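Long-range contact in DNA polymerase (Bacillus phage phi29, PDB 2PY5), which copies the phage genome by protein-primed, strand-displacing DNA synthesis of high processivity and fidelity, and in its natural form also proofreads with a 3'-5' exonuclease: residues 296-304 / 334-342. The protein carries 2 engineered substitutions. Sequence-based numbering, arbitrary orientation.
Sequences EGYIPTIQI and ELMKEHYDL. With EDO (1,2-ethanediol), chain J; EDO (1,2-ethanediol), chain X.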
# COMPACT_ATOMS: atom_id res chain seq x y z
N GLU F 296 -25.40 23.33 -3.97
CA GLU F 296 -24.55 24.20 -4.78
C GLU F 296 -23.48 24.80 -3.86
O GLU F 296 -23.73 25.11 -2.69
CB GLU F 296 -25.37 25.28 -5.50
CG GLU F 296 -26.44 24.76 -6.53
CD GLU F 296 -25.85 24.08 -7.79
OE1 GLU F 296 -25.09 24.75 -8.52
OE2 GLU F 296 -26.16 22.88 -8.05
N GLY F 297 -22.25 24.85 -4.36
CA GLY F 297 -21.14 25.41 -3.59
C GLY F 297 -20.39 24.42 -2.72
O GLY F 297 -19.48 24.82 -1.99
N TYR F 298 -20.77 23.15 -2.78
CA TYR F 298 -20.18 22.12 -1.93
C TYR F 298 -19.50 21.01 -2.75
O TYR F 298 -19.95 20.65 -3.86
CB TYR F 298 -21.25 21.52 -1.03
CG TYR F 298 -21.49 22.28 0.27
CD1 TYR F 298 -22.55 23.18 0.40
CD2 TYR F 298 -20.68 22.08 1.37
CE1 TYR F 298 -22.76 23.86 1.62
CE2 TYR F 298 -20.89 22.75 2.58
CZ TYR F 298 -21.94 23.62 2.70
OH TYR F 298 -22.13 24.27 3.92
N ILE F 299 -18.41 20.52 -2.20
CA ILE F 299 -17.67 19.38 -2.74
C ILE F 299 -18.44 18.10 -2.44
O ILE F 299 -18.90 17.90 -1.31
CB ILE F 299 -16.27 19.30 -2.07
CG1 ILE F 299 -15.43 20.52 -2.41
CG2 ILE F 299 -15.53 18.00 -2.46
CD1 ILE F 299 -14.11 20.58 -1.60
N PRO F 300 -18.55 17.20 -3.42
CA PRO F 300 -19.19 15.92 -3.14
C PRO F 300 -18.33 15.00 -2.28
O PRO F 300 -17.10 14.99 -2.40
CB PRO F 300 -19.39 15.32 -4.53
CG PRO F 300 -18.22 15.83 -5.29
CD PRO F 300 -18.07 17.26 -4.82
N THR F 301 -19.00 14.25 -1.42
CA THR F 301 -18.35 13.38 -0.46
C THR F 301 -18.86 11.93 -0.48
O THR F 301 -18.30 11.09 0.20
CB THR F 301 -18.47 13.96 0.97
OG1 THR F 301 -19.83 13.85 1.44
CG2 THR F 301 -18.03 15.44 1.01
N ILE F 302 -19.89 11.64 -1.27
CA ILE F 302 -20.45 10.28 -1.33
C ILE F 302 -19.92 9.55 -2.55
O ILE F 302 -20.07 10.01 -3.68
CB ILE F 302 -21.98 10.30 -1.41
CG1 ILE F 302 -22.59 10.97 -0.19
CG2 ILE F 302 -22.52 8.85 -1.56
CD1 ILE F 302 -24.12 11.22 -0.33
N GLN F 303 -19.31 8.40 -2.28
CA GLN F 303 -18.82 7.51 -3.32
C GLN F 303 -19.48 6.17 -3.07
O GLN F 303 -19.38 5.65 -1.96
CB GLN F 303 -17.30 7.38 -3.21
CG GLN F 303 -16.63 6.66 -4.35
CD GLN F 303 -15.14 6.57 -4.15
OE1 GLN F 303 -14.67 5.89 -3.24
NE2 GLN F 303 -14.38 7.25 -4.99
N ILE F 304 -20.16 5.64 -4.08
CA ILE F 304 -20.84 4.33 -3.97
C ILE F 304 -20.23 3.34 -4.96
O ILE F 304 -20.29 3.54 -6.18
CB ILE F 304 -22.35 4.45 -4.25
CG1 ILE F 304 -23.01 5.42 -3.27
CG2 ILE F 304 -23.02 3.09 -4.14
CD1 ILE F 304 -24.44 5.74 -3.62
N GLU F 334 -22.09 13.46 9.22
CA GLU F 334 -22.24 14.90 9.35
C GLU F 334 -21.72 15.65 8.11
O GLU F 334 -22.31 16.66 7.70
CB GLU F 334 -21.60 15.40 10.63
CG GLU F 334 -22.35 14.89 11.89
CD GLU F 334 -23.86 15.26 11.97
OE1 GLU F 334 -24.32 16.29 11.43
OE2 GLU F 334 -24.59 14.49 12.62
N LEU F 335 -20.64 15.16 7.51
CA LEU F 335 -20.17 15.74 6.25
C LEU F 335 -21.28 15.65 5.18
O LEU F 335 -21.53 16.61 4.45
CB LEU F 335 -18.92 15.02 5.74
CG LEU F 335 -17.63 15.46 6.43
CD1 LEU F 335 -16.52 14.44 6.12
CD2 LEU F 335 -17.22 16.87 5.99
N MET F 336 -21.90 14.49 5.10
CA MET F 336 -22.92 14.25 4.06
C MET F 336 -24.10 15.18 4.28
O MET F 336 -24.62 15.78 3.33
CB MET F 336 -23.38 12.80 4.11
CG MET F 336 -24.29 12.43 2.95
SD MET F 336 -24.92 10.74 3.03
CE MET F 336 -25.98 10.77 4.46
N LYS F 337 -24.56 15.27 5.53
CA LYS F 337 -25.72 16.11 5.83
C LYS F 337 -25.45 17.57 5.54
O LYS F 337 -26.36 18.30 5.14
CB LYS F 337 -26.18 15.90 7.29
CG LYS F 337 -26.69 14.51 7.56
CD LYS F 337 -26.98 14.25 9.04
CE LYS F 337 -28.37 14.62 9.43
NZ LYS F 337 -28.73 14.03 10.76
N GLU F 338 -24.20 18.02 5.70
CA GLU F 338 -23.84 19.40 5.38
C GLU F 338 -23.72 19.64 3.86
O GLU F 338 -24.12 20.67 3.36
CB GLU F 338 -22.55 19.84 6.04
CG GLU F 338 -22.19 21.28 5.67
CD GLU F 338 -20.99 21.85 6.38
OE1 GLU F 338 -20.44 21.20 7.28
OE2 GLU F 338 -20.61 22.99 6.02
N HIS F 339 -23.13 18.68 3.16
CA HIS F 339 -22.83 18.88 1.76
C HIS F 339 -23.98 18.57 0.81
O HIS F 339 -23.96 19.00 -0.34
CB HIS F 339 -21.59 18.04 1.36
CG HIS F 339 -20.30 18.60 1.87
ND1 HIS F 339 -19.23 18.86 1.05
CD2 HIS F 339 -19.92 18.96 3.12
CE1 HIS F 339 -18.24 19.37 1.77
NE2 HIS F 339 -18.63 19.41 3.04
N TYR F 340 -24.99 17.84 1.29
CA TYR F 340 -26.09 17.36 0.44
C TYR F 340 -27.45 17.68 1.01
O TYR F 340 -27.62 17.73 2.23
CB TYR F 340 -26.04 15.83 0.30
CG TYR F 340 -24.89 15.29 -0.49
CD1 TYR F 340 -23.67 15.01 0.13
CD2 TYR F 340 -25.02 14.99 -1.82
CE1 TYR F 340 -22.60 14.49 -0.59
CE2 TYR F 340 -23.96 14.48 -2.55
CZ TYR F 340 -22.77 14.21 -1.92
OH TYR F 340 -21.71 13.70 -2.64
N ASP F 341 -28.42 17.86 0.11
CA ASP F 341 -29.81 17.72 0.48
C ASP F 341 -30.17 16.24 0.45
O ASP F 341 -29.89 15.54 -0.52
CB ASP F 341 -30.70 18.48 -0.50
CG ASP F 341 -30.48 19.98 -0.46
OD1 ASP F 341 -30.40 20.55 0.66
OD2 ASP F 341 -30.41 20.59 -1.54
N LEU F 342 -30.77 15.75 1.54
CA LEU F 342 -31.16 14.36 1.62
C LEU F 342 -32.69 14.22 1.52
O LEU F 342 -33.44 15.05 2.04
CB LEU F 342 -30.66 13.77 2.92
CG LEU F 342 -29.16 13.85 3.22
CD1 LEU F 342 -28.84 13.12 4.52
CD2 LEU F 342 -28.33 13.28 2.09
C1 EDO J . -21.76 21.58 -7.25
O1 EDO J . -21.57 22.17 -5.96
C2 EDO J . -23.21 21.74 -7.70
O2 EDO J . -24.06 20.74 -7.12
C1 EDO X . -16.90 23.06 5.98
O1 EDO X . -18.04 23.89 5.69
C2 EDO X . -15.82 23.88 6.68
O2 EDO X . -14.61 23.97 5.90
O HOH W 1 -25.04 22.90 4.63
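Tyr298 and His339 meet in an edge-to-face aromatic pair where the irregular loop between strands 283-294 and 324-329 of this B-family polymerase packs on the junction of helix 330-339 and strand 340-356. All three strands belong to one antiparallel sheet of the polymerization region, and helix 427-447 lies alongside. The ring planes stand 58° apart, with CD2 of Tyr298 over the centre of the imidazole. Followed outward, His339 starts with CB 3.8 Å from Ile299 O. Its chi1 of -75° sets CG anti to the carbonyl carbon, which brings the ring between Tyr298 and Thr301; CG lies 3.5 Å from Tyr298 CD2. ND1 donates to Ile299 O at 2.6 Å, with the acceptor close to the ring plane and ND1 in the carbonyl plane of Ile299. CD2, CE1 and NE2 of His339 continue under the same tyrosine edge, while Thr301 CG2 rests on the opposite face, offset toward the rim. The imidazole is thus clamped on two faces and its rotation fixed by one short bond; Ile442 and Gln446 pack against it as well.

Tyr298 in turn lays a face over Glu338 O and His339 CA, and its OH donates to the anti lone pair of Glu338 OE2 (2.9 Å), the carboxylate plane turned 75° from the ring. The same carboxylate oxygen accepts a bond from an ethanediol, and a water joins Tyr298 OH to Glu338 O.

On the other flank, Tyr340 OH accepts from both Thr301 N and Ile302 N and also bonds to Leu316 O. Three bonds hold the hydroxyl of this buried residue. Ile302 CD1 makes a CH-pi contact over the centre of the Tyr340 ring, 3.6 Å from its centroid. It also touches Met336 SD. Thr301 OG1 comes to the ring edge in plane, 3.5 Å from Tyr340 CE1.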